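PDB 6KVR: fatty acid amide hydrolase from Candida albicans, which probably hydrolyses amides of monocarboxylic acids, fatty acid amides among them, to the free carboxylate and ammonium, as a member of the amidase signature family. Local coordinates for residues A[151-163]-A[237-251]. Residues are numbered along the deposited sequence; the frame is centred on the assembly and turned at random.
Sequences HGIPISLKEQMNY and EGAIVGYGGSAIGVG
Ser156 reaches from strand 155-158 to the carboxylate of Glu237 on the helix that lies over this face of the sheet. Its OG sits between its own backbone N and carbonyl carbon (chi1 54°), which turns the hydroxyl toward Glu237 and Ser246, and it gives its proton to Glu237 OE1 at 2.6 Å, on the syn lone pair. Ser246 OG lies 2.9 Å from Ser156 OG, within hydrogen-bonding distance, and the methyl CG2 of Ile240 lies against the Ser156 hydroxyl. Glu237 gets there by bending at chi2 (-59°); its OE2 turns toward the Leu157-Lys158 peptide and is bound by Thr201 of the neighbouring strand 199-201. Gly249, paired with Ser156 and without a side chain on this face, has Glu237 OE1 lying over its CA, with Ser156 OG 3.4 Å from that CA.

The two strands run parallel, 4.8 Å apart between axes. Ser156 N donates to Ile248 O (3.0 Å) and Val250 N to Ser156 O, the second donor tilted 24° from the carbonyl plane; Lys158 N then binds Val250 O, and Ala247 N binds Pro154 O.

On the face of Ile155, Leu157 and Val250 the contacts between side chains are apolar. Ile155 and Ile248 lie alongside each other, while Val250 CG2 meets Ile155 CG2 at 3.8 Å and also touches Leu157 CD2. Across the valine's other branch comes selenomethionine Met161, roughly at a right angle, its SE 4.0 Å from Val250 CG1.

The extended side chain of Lys158 passes Gly251, and its NZ is hydrogen-bonded to Ser233 and Ser252. Strand 155-158 thus ends in the predicted catalytic lysine, with Ser257, the predicted nucleophile, close by: Lys158, Ser233 and Ser257 form the Ser-Ser-Lys triad of the amidase signature family.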
loop_
_atom_site.group_PDB
_atom_site.type_symbol
_atom_site.label_atom_id
_atom_site.label_comp_id
_atom_site.label_asym_id
_atom_site.label_seq_id
_atom_site.Cartn_x
_atom_site.Cartn_y
_atom_site.Cartn_z
ATOM N N HIS A 151 -7.007 -22.881 -19.126
ATOM C CA HIS A 151 -8.029 -23.855 -19.483
ATOM C C HIS A 151 -7.500 -25.271 -19.307
ATOM O O HIS A 151 -6.531 -25.672 -19.965
ATOM C CB HIS A 151 -8.467 -23.605 -20.933
ATOM C CG HIS A 151 -9.506 -24.560 -21.439
ATOM N ND1 HIS A 151 -10.805 -24.177 -21.695
ATOM C CD2 HIS A 151 -9.429 -25.872 -21.772
ATOM C CE1 HIS A 151 -11.491 -25.215 -22.142
ATOM N NE2 HIS A 151 -10.679 -26.256 -22.198
ATOM N N GLY A 152 -8.114 -26.009 -18.388
ATOM C CA GLY A 152 -7.770 -27.397 -18.166
ATOM C C GLY A 152 -6.561 -27.650 -17.297
ATOM O O GLY A 152 -6.129 -28.801 -17.205
ATOM N N ILE A 153 -6.000 -26.633 -16.649
ATOM C CA ILE A 153 -4.762 -26.766 -15.895
ATOM C C ILE A 153 -5.137 -27.122 -14.431
ATOM O O ILE A 153 -5.770 -26.284 -13.774
ATOM C CB ILE A 153 -3.915 -25.493 -15.966
ATOM C CG1 ILE A 153 -3.405 -25.301 -17.392
ATOM C CG2 ILE A 153 -2.709 -25.582 -15.056
ATOM C CD1 ILE A 153 -2.717 -26.554 -17.969
ATOM N N PRO A 154 -4.788 -28.300 -13.949
ATOM C CA PRO A 154 -5.125 -28.669 -12.551
ATOM C C PRO A 154 -4.232 -27.964 -11.542
ATOM O O PRO A 154 -3.004 -28.114 -11.550
ATOM C CB PRO A 154 -4.912 -30.192 -12.523
ATOM C CG PRO A 154 -4.799 -30.617 -13.950
ATOM C CD PRO A 154 -4.216 -29.435 -14.684
ATOM N N ILE A 155 -4.861 -27.219 -10.635
ATOM C CA ILE A 155 -4.173 -26.326 -9.712
ATOM C C ILE A 155 -4.595 -26.699 -8.298
ATOM O O ILE A 155 -5.786 -26.895 -8.036
ATOM C CB ILE A 155 -4.482 -24.853 -10.044
ATOM C CG1 ILE A 155 -3.781 -24.467 -11.353
ATOM C CG2 ILE A 155 -4.087 -23.908 -8.901
ATOM C CD1 ILE A 155 -3.818 -22.994 -11.680
ATOM N N SER A 156 -3.616 -26.854 -7.406
ATOM C CA SER A 156 -3.889 -27.145 -6.008
ATOM C C SER A 156 -3.971 -25.849 -5.200
ATOM O O SER A 156 -3.313 -24.856 -5.514
ATOM C CB SER A 156 -2.811 -28.058 -5.423
ATOM O OG SER A 156 -1.527 -27.500 -5.626
ATOM N N LEU A 157 -4.773 -25.877 -4.141
ATOM C CA LEU A 157 -5.179 -24.682 -3.409
ATOM C C LEU A 157 -4.926 -24.877 -1.919
ATOM O O LEU A 157 -5.308 -25.904 -1.345
ATOM C CB LEU A 157 -6.657 -24.383 -3.648
ATOM C CG LEU A 157 -7.085 -24.082 -5.084
ATOM C CD1 LEU A 157 -8.575 -24.146 -5.176
ATOM C CD2 LEU A 157 -6.561 -22.721 -5.551
ATOM N N LYS A 158 -4.260 -23.903 -1.301
ATOM C CA LYS A 158 -4.108 -23.923 0.150
ATOM C C LYS A 158 -5.491 -23.856 0.792
ATOM O O LYS A 158 -6.360 -23.111 0.331
ATOM C CB LYS A 158 -3.229 -22.752 0.596
ATOM C CG LYS A 158 -2.718 -22.805 2.025
ATOM C CD LYS A 158 -1.861 -21.572 2.322
ATOM C CE LYS A 158 -1.471 -21.507 3.802
ATOM N NZ LYS A 158 -0.290 -20.609 4.053
ATOM N N GLU A 159 -5.696 -24.661 1.841
ATOM C CA GLU A 159 -7.032 -24.823 2.417
ATOM C C GLU A 159 -7.624 -23.501 2.914
ATOM O O GLU A 159 -8.828 -23.262 2.760
ATOM C CB GLU A 159 -6.998 -25.845 3.564
ATOM C CG GLU A 159 -8.391 -26.266 4.086
ATOM C CD GLU A 159 -9.034 -25.253 5.066
ATOM O OE1 GLU A 159 -8.328 -24.340 5.566
ATOM O OE2 GLU A 159 -10.257 -25.364 5.327
ATOM N N GLN A 160 -6.815 -22.645 3.543
ATOM C CA GLN A 160 -7.365 -21.464 4.212
ATOM C C GLN A 160 -8.099 -20.507 3.266
ATOM O O GLN A 160 -8.841 -19.641 3.744
ATOM C CB GLN A 160 -6.249 -20.723 4.968
ATOM C CG GLN A 160 -5.138 -20.163 4.068
ATOM C CD GLN A 160 -5.310 -18.689 3.818
ATOM O OE1 GLN A 160 -5.917 -17.978 4.633
ATOM N NE2 GLN A 160 -4.758 -18.203 2.707
HETATM N N MSE A 161 -7.935 -20.643 1.955
HETATM C CA MSE A 161 -8.673 -19.788 1.025
HETATM C C MSE A 161 -10.118 -20.239 0.890
HETATM O O MSE A 161 -10.382 -21.428 0.708
HETATM C CB MSE A 161 -8.015 -19.778 -0.359
HETATM C CG MSE A 161 -6.611 -19.226 -0.367
HETATM SE SE MSE A 161 -5.789 -19.270 -2.156
HETATM C CE MSE A 161 -5.547 -21.180 -2.248
ATOM N N ASN A 162 -11.043 -19.284 0.966
ATOM C CA ASN A 162 -12.461 -19.581 0.777
ATOM C C ASN A 162 -12.669 -20.416 -0.476
ATOM O O ASN A 162 -12.239 -20.035 -1.569
ATOM C CB ASN A 162 -13.288 -18.288 0.646
ATOM C CG ASN A 162 -13.591 -17.640 1.979
ATOM O OD1 ASN A 162 -13.323 -18.216 3.033
ATOM N ND2 ASN A 162 -14.169 -16.437 1.938
ATOM N N TYR A 163 -13.335 -21.547 -0.314
ATOM C CA TYR A 163 -13.815 -22.340 -1.433
ATOM C C TYR A 163 -15.326 -22.435 -1.298
ATOM O O TYR A 163 -15.832 -22.826 -0.237
ATOM C CB TYR A 163 -13.184 -23.745 -1.456
ATOM C CG TYR A 163 -13.341 -24.457 -2.788
ATOM C CD1 TYR A 163 -14.548 -25.038 -3.143
ATOM C CD2 TYR A 163 -12.280 -24.535 -3.693
ATOM C CE1 TYR A 163 -14.695 -25.689 -4.351
ATOM C CE2 TYR A 163 -12.419 -25.178 -4.912
ATOM C CZ TYR A 163 -13.632 -25.759 -5.229
ATOM O OH TYR A 163 -13.798 -26.395 -6.433
ATOM N N GLU A 237 1.066 -27.654 -0.213
ATOM C CA GLU A 237 1.447 -27.146 -1.531
ATOM C C GLU A 237 2.871 -27.560 -1.895
ATOM O O GLU A 237 3.121 -28.029 -3.005
ATOM C CB GLU A 237 1.282 -25.623 -1.596
ATOM C CG GLU A 237 -0.184 -25.205 -1.495
ATOM C CD GLU A 237 -1.009 -25.821 -2.614
ATOM O OE1 GLU A 237 -0.455 -25.999 -3.724
ATOM O OE2 GLU A 237 -2.180 -26.182 -2.377
ATOM N N GLY A 238 3.820 -27.386 -0.973
ATOM C CA GLY A 238 5.189 -27.787 -1.259
ATOM C C GLY A 238 5.306 -29.274 -1.540
ATOM O O GLY A 238 5.987 -29.687 -2.484
ATOM N N ALA A 239 4.630 -30.099 -0.737
ATOM C CA ALA A 239 4.686 -31.539 -0.949
ATOM C C ALA A 239 4.104 -31.912 -2.310
ATOM O O ALA A 239 4.733 -32.643 -3.082
ATOM C CB ALA A 239 3.952 -32.271 0.177
ATOM N N ILE A 240 2.908 -31.407 -2.632
ATOM C CA ILE A 240 2.219 -31.891 -3.829
ATOM C C ILE A 240 2.874 -31.337 -5.092
ATOM O O ILE A 240 2.960 -32.028 -6.109
ATOM C CB ILE A 240 0.713 -31.566 -3.770
ATOM C CG1 ILE A 240 -0.020 -32.260 -4.913
ATOM C CG2 ILE A 240 0.454 -30.061 -3.894
ATOM C CD1 ILE A 240 -1.535 -32.171 -4.799
ATOM N N VAL A 241 3.342 -30.091 -5.059
ATOM C CA VAL A 241 4.035 -29.552 -6.223
ATOM C C VAL A 241 5.379 -30.253 -6.400
ATOM O O VAL A 241 5.705 -30.724 -7.494
ATOM C CB VAL A 241 4.177 -28.019 -6.105
ATOM C CG1 VAL A 241 5.025 -27.445 -7.240
ATOM C CG2 VAL A 241 2.797 -27.357 -6.096
ATOM N N GLY A 242 6.158 -30.383 -5.315
ATOM C CA GLY A 242 7.433 -31.092 -5.397
ATOM C C GLY A 242 7.308 -32.520 -5.904
ATOM O O GLY A 242 8.202 -33.024 -6.583
ATOM N N TYR A 243 6.203 -33.188 -5.584
ATOM C CA TYR A 243 5.898 -34.517 -6.088
ATOM C C TYR A 243 5.332 -34.505 -7.505
ATOM O O TYR A 243 5.292 -35.562 -8.140
ATOM C CB TYR A 243 4.893 -35.196 -5.158
ATOM C CG TYR A 243 4.737 -36.698 -5.334
ATOM C CD1 TYR A 243 5.580 -37.585 -4.673
ATOM C CD2 TYR A 243 3.722 -37.231 -6.120
ATOM C CE1 TYR A 243 5.434 -38.965 -4.812
ATOM C CE2 TYR A 243 3.565 -38.621 -6.259
ATOM C CZ TYR A 243 4.419 -39.473 -5.605
ATOM O OH TYR A 243 4.269 -40.836 -5.744
ATOM N N GLY A 244 4.877 -33.359 -8.006
ATOM C CA GLY A 244 4.206 -33.313 -9.291
ATOM C C GLY A 244 2.731 -33.645 -9.254
ATOM O O GLY A 244 2.128 -33.849 -10.316
ATOM N N GLY A 245 2.129 -33.705 -8.067
ATOM C CA GLY A 245 0.714 -34.008 -7.944
ATOM C C GLY A 245 -0.213 -32.932 -8.471
ATOM O O GLY A 245 -1.419 -33.181 -8.580
ATOM N N SER A 246 0.308 -31.749 -8.785
ATOM C CA SER A 246 -0.460 -30.748 -9.505
ATOM C C SER A 246 0.508 -29.963 -10.379
ATOM O O SER A 246 1.725 -30.037 -10.207
ATOM C CB SER A 246 -1.230 -29.820 -8.549
ATOM O OG SER A 246 -0.343 -28.996 -7.820
ATOM N N ALA A 247 -0.045 -29.180 -11.305
ATOM C CA ALA A 247 0.783 -28.414 -12.231
ATOM C C ALA A 247 1.224 -27.065 -11.661
ATOM O O ALA A 247 2.329 -26.590 -11.969
ATOM C CB ALA A 247 0.022 -28.199 -13.547
ATOM N N ILE A 248 0.360 -26.414 -10.877
ATOM C CA ILE A 248 0.701 -25.198 -10.148
ATOM C C ILE A 248 0.008 -25.268 -8.797
ATOM O O ILE A 248 -1.085 -25.829 -8.671
ATOM C CB ILE A 248 0.283 -23.907 -10.891
ATOM C CG1 ILE A 248 0.763 -23.919 -12.336
ATOM C CG2 ILE A 248 0.828 -22.665 -10.183
ATOM C CD1 ILE A 248 0.330 -22.699 -13.149
ATOM N N GLY A 249 0.663 -24.716 -7.778
ATOM C CA GLY A 249 0.040 -24.558 -6.478
ATOM C C GLY A 249 -0.073 -23.099 -6.075
ATOM O O GLY A 249 0.692 -22.253 -6.543
ATOM N N VAL A 250 -1.026 -22.790 -5.208
ATOM C CA VAL A 250 -1.251 -21.432 -4.719
ATOM C C VAL A 250 -1.105 -21.451 -3.205
ATOM O O VAL A 250 -1.799 -22.212 -2.521
ATOM C CB VAL A 250 -2.631 -20.896 -5.121
ATOM C CG1 VAL A 250 -2.741 -19.377 -4.795
ATOM C CG2 VAL A 250 -2.869 -21.138 -6.590
ATOM N N GLY A 251 -0.202 -20.625 -2.686
ATOM C CA GLY A 251 -0.036 -20.477 -1.253
ATOM C C GLY A 251 -0.082 -19.024 -0.804
ATOM O O GLY A 251 -0.438 -18.132 -1.574
#